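Local coordinates for protein glutathione transferase (Lolium rigidum, PDB 6ZB6) that probably conjugates glutathione to electrophilic xenobiotics, as a phi class glutathione transferase linked to multiple-herbicide resistance in this weed, at residues 17-27 with 68-79. Numbering follows the deposited sequence.
Sequences RVLVFLEEVGA and SRAISKYVLRKY. With GTB (S-(p-nitrobenzyl)glutathione), chain G.
At the gamma-glutamyl end of the glutathione pocket, Arg-17 NE meets Ser-68 OG at the N-terminal end of helix 68-78. Ser-68 holds the gamma-glutamyl carboxylate of the bound glutathione conjugate with two bonds, from backbone N to O12 (2.8 Å) and from its hydroxyl OG to O11 (2.6 Å). That hydroxyl also accepts from Arg-17: NE reaches OG at 2.8 Å along a bent path, N-H...O angle 133°, with the oxygen tilted out of the guanidinium plane. Arg-17 thus probably helps, from the second shell, to orient the serine hydroxyl, and the helix end probably adds favourable polarity for the carboxylate. A bend at chi3 (-47°) turns the Arg-17 guanidinium flat onto that of Arg-69, planes 27° apart. Asn-14 and Asn-171 accept from NH2 and NH1 of Arg-17, while Asp-105 forms a salt bridge with Arg-69, which probably offsets the two nearby positive charges.

Beyond the site, helices 13-24 and 68-78 of the thioredoxin-like domain run nearly parallel on the same side of its sheet, the axes of segments 17-24 and 68-78 approaching to 8.9 Å. The backbones draw nearest at Val-18 and Ser-72 (CA to CA 5.2 Å), where the small serine side chain lies against Val-18 and Phe-21. Its OG turns back to Ser-68 O, which also receives Ser-72 N from the opposite face of the carbonyl plane. Farther along, Leu-22 CD2 touches both methyls of Val-75, and Val-25 CG1 meets Leu-76 CD2 while CG2 meets Tyr-79 CB (3.6 Å). After the Schellman motif at Gly-26, Ala-27 CB sits 3.5 Å above the centroid of the Tyr-79 ring, a CH-pi contact over one face, while Lys-78 CG covers the other.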
loop_
_atom_site.group_PDB
_atom_site.type_symbol
_atom_site.label_atom_id
_atom_site.label_comp_id
_atom_site.label_asym_id
_atom_site.label_seq_id
_atom_site.Cartn_x
_atom_site.Cartn_y
_atom_site.Cartn_z
ATOM N N ARG A 17 4.300 1.798 -0.073
ATOM C CA ARG A 17 3.386 2.183 -1.147
ATOM C C ARG A 17 4.116 2.993 -2.216
ATOM O O ARG A 17 4.024 2.696 -3.414
ATOM C CB ARG A 17 2.201 2.966 -0.565
ATOM C CG ARG A 17 1.184 3.420 -1.611
ATOM C CD ARG A 17 0.267 4.540 -1.108
ATOM N NE ARG A 17 -0.291 4.262 0.217
ATOM C CZ ARG A 17 -1.246 3.361 0.451
ATOM N NH1 ARG A 17 -1.774 2.668 -0.554
ATOM N NH2 ARG A 17 -1.684 3.155 1.689
ATOM N N VAL A 18 4.889 3.995 -1.782
ATOM C CA VAL A 18 5.664 4.833 -2.694
ATOM C C VAL A 18 6.749 4.022 -3.399
ATOM O O VAL A 18 6.958 4.151 -4.613
ATOM C CB VAL A 18 6.271 6.015 -1.914
ATOM C CG1 VAL A 18 7.156 6.895 -2.835
ATOM C CG2 VAL A 18 5.170 6.832 -1.209
ATOM N N LEU A 19 7.462 3.179 -2.652
ATOM C CA LEU A 19 8.540 2.404 -3.257
ATOM C C LEU A 19 8.016 1.511 -4.375
ATOM O O LEU A 19 8.685 1.335 -5.398
ATOM C CB LEU A 19 9.265 1.579 -2.191
ATOM C CG LEU A 19 9.805 2.343 -0.977
ATOM C CD1 LEU A 19 10.676 1.447 -0.087
ATOM C CD2 LEU A 19 10.562 3.611 -1.395
ATOM N N VAL A 20 6.817 0.947 -4.203
ATOM C CA VAL A 20 6.211 0.151 -5.269
ATOM C C VAL A 20 6.097 0.974 -6.550
ATOM O O VAL A 20 6.508 0.535 -7.630
ATOM C CB VAL A 20 4.843 -0.399 -4.826
ATOM C CG1 VAL A 20 4.073 -0.912 -6.044
ATOM C CG2 VAL A 20 5.030 -1.550 -3.790
ATOM N N PHE A 21 5.545 2.184 -6.457
ATOM C CA PHE A 21 5.354 2.940 -7.690
ATOM C C PHE A 21 6.677 3.434 -8.261
ATOM O O PHE A 21 6.838 3.471 -9.487
ATOM C CB PHE A 21 4.351 4.062 -7.451
ATOM C CG PHE A 21 2.981 3.538 -7.147
ATOM C CD1 PHE A 21 2.281 2.827 -8.113
ATOM C CD2 PHE A 21 2.427 3.674 -5.878
ATOM C CE1 PHE A 21 1.025 2.307 -7.841
ATOM C CE2 PHE A 21 1.160 3.147 -5.593
ATOM C CZ PHE A 21 0.460 2.466 -6.570
ATOM N N LEU A 22 7.653 3.758 -7.404
ATOM C CA LEU A 22 8.989 4.054 -7.907
ATOM C C LEU A 22 9.548 2.881 -8.698
ATOM O O LEU A 22 10.155 3.065 -9.756
ATOM C CB LEU A 22 9.924 4.415 -6.754
ATOM C CG LEU A 22 9.784 5.840 -6.196
ATOM C CD1 LEU A 22 10.430 5.947 -4.817
ATOM C CD2 LEU A 22 10.369 6.877 -7.179
ATOM N N GLU A 23 9.357 1.657 -8.201
ATOM C CA GLU A 23 9.889 0.508 -8.916
ATOM C C GLU A 23 9.107 0.242 -10.191
ATOM O O GLU A 23 9.684 -0.221 -11.178
ATOM C CB GLU A 23 9.880 -0.727 -8.012
ATOM C CG GLU A 23 10.959 -0.697 -6.956
ATOM C CD GLU A 23 12.341 -0.890 -7.535
ATOM O OE1 GLU A 23 12.456 -1.472 -8.636
ATOM O OE2 GLU A 23 13.320 -0.458 -6.884
ATOM N N GLU A 24 7.802 0.531 -10.194
ATOM C CA GLU A 24 6.999 0.276 -11.384
ATOM C C GLU A 24 7.485 1.101 -12.571
ATOM O O GLU A 24 7.458 0.630 -13.714
ATOM C CB GLU A 24 5.520 0.558 -11.100
ATOM C CG GLU A 24 4.823 -0.552 -10.280
ATOM C CD GLU A 24 4.488 -1.813 -11.086
ATOM O OE1 GLU A 24 4.462 -1.767 -12.334
ATOM O OE2 GLU A 24 4.228 -2.866 -10.463
ATOM N N VAL A 25 7.947 2.332 -12.321
ATOM C CA VAL A 25 8.445 3.187 -13.392
ATOM C C VAL A 25 9.962 3.155 -13.508
ATOM O O VAL A 25 10.532 3.859 -14.357
ATOM C CB VAL A 25 7.941 4.635 -13.217
ATOM C CG1 VAL A 25 6.420 4.638 -13.150
ATOM C CG2 VAL A 25 8.552 5.291 -11.961
ATOM N N GLY A 26 10.635 2.359 -12.685
ATOM C CA GLY A 26 12.068 2.189 -12.830
ATOM C C GLY A 26 12.875 3.422 -12.496
ATOM O O GLY A 26 13.945 3.624 -13.070
ATOM N N ALA A 27 12.399 4.242 -11.565
ATOM C CA ALA A 27 13.093 5.463 -11.180
ATOM C C ALA A 27 14.098 5.172 -10.079
ATOM O O ALA A 27 13.832 4.375 -9.179
ATOM C CB ALA A 27 12.100 6.522 -10.700
ATOM N N SER A 68 1.300 9.499 1.227
ATOM C CA SER A 68 1.860 8.510 0.319
ATOM C C SER A 68 1.176 8.504 -1.047
ATOM O O SER A 68 1.845 8.345 -2.071
ATOM C CB SER A 68 1.788 7.124 0.988
ATOM O OG SER A 68 0.445 6.782 1.284
ATOM N N ARG A 69 -0.151 8.649 -1.099
ATOM C CA ARG A 69 -0.800 8.598 -2.409
ATOM C C ARG A 69 -0.479 9.820 -3.251
ATOM O O ARG A 69 -0.383 9.704 -4.483
ATOM C CB ARG A 69 -2.314 8.453 -2.265
ATOM C CG ARG A 69 -2.730 7.078 -1.712
ATOM C CD ARG A 69 -4.230 7.045 -1.463
ATOM N NE ARG A 69 -4.652 5.798 -0.804
ATOM C CZ ARG A 69 -4.546 5.553 0.498
ATOM N NH1 ARG A 69 -4.005 6.447 1.301
ATOM N NH2 ARG A 69 -4.972 4.387 0.998
ATOM N N ALA A 70 -0.326 10.991 -2.618
ATOM C CA ALA A 70 0.094 12.182 -3.360
ATOM C C ALA A 70 1.508 12.019 -3.905
ATOM O O ALA A 70 1.775 12.321 -5.078
ATOM C CB ALA A 70 0.009 13.429 -2.473
ATOM N N ILE A 71 2.437 11.578 -3.049
ATOM C CA ILE A 71 3.792 11.284 -3.510
ATOM C C ILE A 71 3.759 10.312 -4.682
ATOM O O ILE A 71 4.458 10.497 -5.686
ATOM C CB ILE A 71 4.648 10.724 -2.360
ATOM C CG1 ILE A 71 4.785 11.729 -1.205
ATOM C CG2 ILE A 71 6.015 10.310 -2.902
ATOM C CD1 ILE A 71 5.241 11.060 0.116
ATOM N N SER A 72 2.957 9.242 -4.562
ATOM C CA SER A 72 2.963 8.203 -5.581
ATOM C C SER A 72 2.484 8.732 -6.925
ATOM O O SER A 72 3.056 8.394 -7.967
ATOM C CB SER A 72 2.091 7.021 -5.142
ATOM O OG SER A 72 2.618 6.408 -3.976
ATOM N N LYS A 73 1.420 9.541 -6.929
ATOM C CA LYS A 73 0.946 10.084 -8.199
ATOM C C LYS A 73 1.969 11.034 -8.810
ATOM O O LYS A 73 2.135 11.070 -10.037
ATOM C CB LYS A 73 -0.413 10.769 -8.015
ATOM C CG LYS A 73 -1.539 9.756 -7.787
ATOM C CD LYS A 73 -2.925 10.400 -7.863
ATOM C CE LYS A 73 -3.188 11.234 -6.607
ATOM N NZ LYS A 73 -4.620 11.654 -6.460
ATOM N N TYR A 74 2.680 11.800 -7.977
ATOM C CA TYR A 74 3.737 12.657 -8.513
ATOM C C TYR A 74 4.820 11.822 -9.189
ATOM O O TYR A 74 5.315 12.176 -10.265
ATOM C CB TYR A 74 4.342 13.504 -7.394
ATOM C CG TYR A 74 5.568 14.281 -7.819
ATOM C CD1 TYR A 74 5.441 15.531 -8.427
ATOM C CD2 TYR A 74 6.849 13.771 -7.622
ATOM C CE1 TYR A 74 6.552 16.243 -8.824
ATOM C CE2 TYR A 74 7.975 14.485 -8.020
ATOM C CZ TYR A 74 7.816 15.723 -8.610
ATOM O OH TYR A 74 8.918 16.440 -9.003
ATOM N N VAL A 75 5.203 10.709 -8.564
ATOM C CA VAL A 75 6.191 9.813 -9.169
ATOM C C VAL A 75 5.693 9.290 -10.510
ATOM O O VAL A 75 6.419 9.305 -11.516
ATOM C CB VAL A 75 6.519 8.658 -8.205
ATOM C CG1 VAL A 75 7.164 7.505 -8.971
ATOM C CG2 VAL A 75 7.421 9.152 -7.090
ATOM N N LEU A 76 4.449 8.809 -10.546
ATOM C CA LEU A 76 3.913 8.221 -11.772
ATOM C C LEU A 76 3.856 9.236 -12.904
ATOM O O LEU A 76 4.111 8.895 -14.068
ATOM C CB LEU A 76 2.530 7.646 -11.502
ATOM C CG LEU A 76 2.566 6.432 -10.559
ATOM C CD1 LEU A 76 1.159 6.008 -10.206
ATOM C CD2 LEU A 76 3.374 5.288 -11.160
ATOM N N ARG A 77 3.522 10.490 -12.582
ATOM C CA ARG A 77 3.448 11.518 -13.612
ATOM C C ARG A 77 4.832 11.971 -14.046
ATOM O O ARG A 77 5.100 12.096 -15.250
ATOM C CB ARG A 77 2.628 12.706 -13.103
ATOM C CG ARG A 77 1.147 12.409 -12.965
ATOM C CD ARG A 77 0.443 13.485 -12.141
ATOM N NE ARG A 77 -0.935 13.088 -11.882
ATOM C CZ ARG A 77 -1.644 13.457 -10.818
ATOM N NH1 ARG A 77 -1.109 14.263 -9.907
ATOM N NH2 ARG A 77 -2.893 13.024 -10.675
ATOM N N LYS A 78 5.725 12.210 -13.086
ATOM C CA LYS A 78 7.069 12.669 -13.430
ATOM C C LYS A 78 7.769 11.677 -14.346
ATOM O O LYS A 78 8.364 12.061 -15.358
ATOM C CB LYS A 78 7.893 12.894 -12.161
ATOM C CG LYS A 78 9.301 13.428 -12.443
ATOM C CD LYS A 78 10.155 13.444 -11.195
ATOM C CE LYS A 78 11.483 14.124 -11.464
ATOM N NZ LYS A 78 12.501 13.658 -10.504
ATOM N N TYR A 79 7.683 10.383 -14.027
ATOM C CA TYR A 79 8.415 9.367 -14.767
ATOM C C TYR A 79 7.561 8.666 -15.810
ATOM O O TYR A 79 7.933 7.582 -16.260
ATOM C CB TYR A 79 9.018 8.345 -13.800
ATOM C CG TYR A 79 10.038 8.970 -12.879
ATOM C CD1 TYR A 79 11.318 9.268 -13.328
ATOM C CD2 TYR A 79 9.712 9.279 -11.566
ATOM C CE1 TYR A 79 12.249 9.849 -12.485
ATOM C CE2 TYR A 79 10.632 9.855 -10.720
ATOM C CZ TYR A 79 11.896 10.139 -11.179
ATOM O OH TYR A 79 12.802 10.721 -10.324
HETATM N N1 GTB G . -2.174 9.161 5.177
HETATM C CA1 GTB G . -0.758 9.041 5.484
HETATM C C1 GTB G . -0.012 8.527 4.242
HETATM O O11 GTB G . -0.550 7.676 3.482
HETATM O O12 GTB G . 1.142 8.950 3.964
HETATM C CB1 GTB G . -0.618 8.065 6.658
HETATM C CG1 GTB G . 0.868 7.905 6.977
HETATM C CD1 GTB G . 1.080 7.139 8.271
HETATM O OE1 GTB G . 0.161 6.731 8.914
HETATM N N2 GTB G . 2.435 6.906 8.704
HETATM C CA2 GTB G . 2.623 6.178 9.942
HETATM C C2 GTB G . 3.279 7.112 10.948
HETATM O O2 GTB G . 4.176 7.834 10.642
HETATM C CB2 GTB G . 3.507 4.955 9.683
HETATM S SG2 GTB G . 2.602 3.804 8.585
HETATM N N3 GTB G . 2.782 7.133 12.302
HETATM C CA3 GTB G . 3.413 8.017 13.261
HETATM C C3 GTB G . 2.385 8.974 13.858
HETATM O O31 GTB G . 2.628 9.536 14.962
HETATM O O32 GTB G . 1.301 9.207 13.255
HETATM C "C'" GTB G . 1.172 3.148 9.494
HETATM C "C1'" GTB G . 1.683 2.412 10.730
HETATM C "C2'" GTB G . 1.370 2.888 11.993
HETATM C "C3'" GTB G . 1.830 2.226 13.122
HETATM C "C4'" GTB G . 2.601 1.081 12.987
HETATM N N41 GTB G . 3.092 0.381 14.173
HETATM O O41 GTB G . 2.692 0.777 15.463
HETATM O O42 GTB G . 3.833 -0.518 14.044
HETATM C "C5'" GTB G . 2.916 0.607 11.719
HETATM C "C6'" GTB G . 2.457 1.270 10.589
#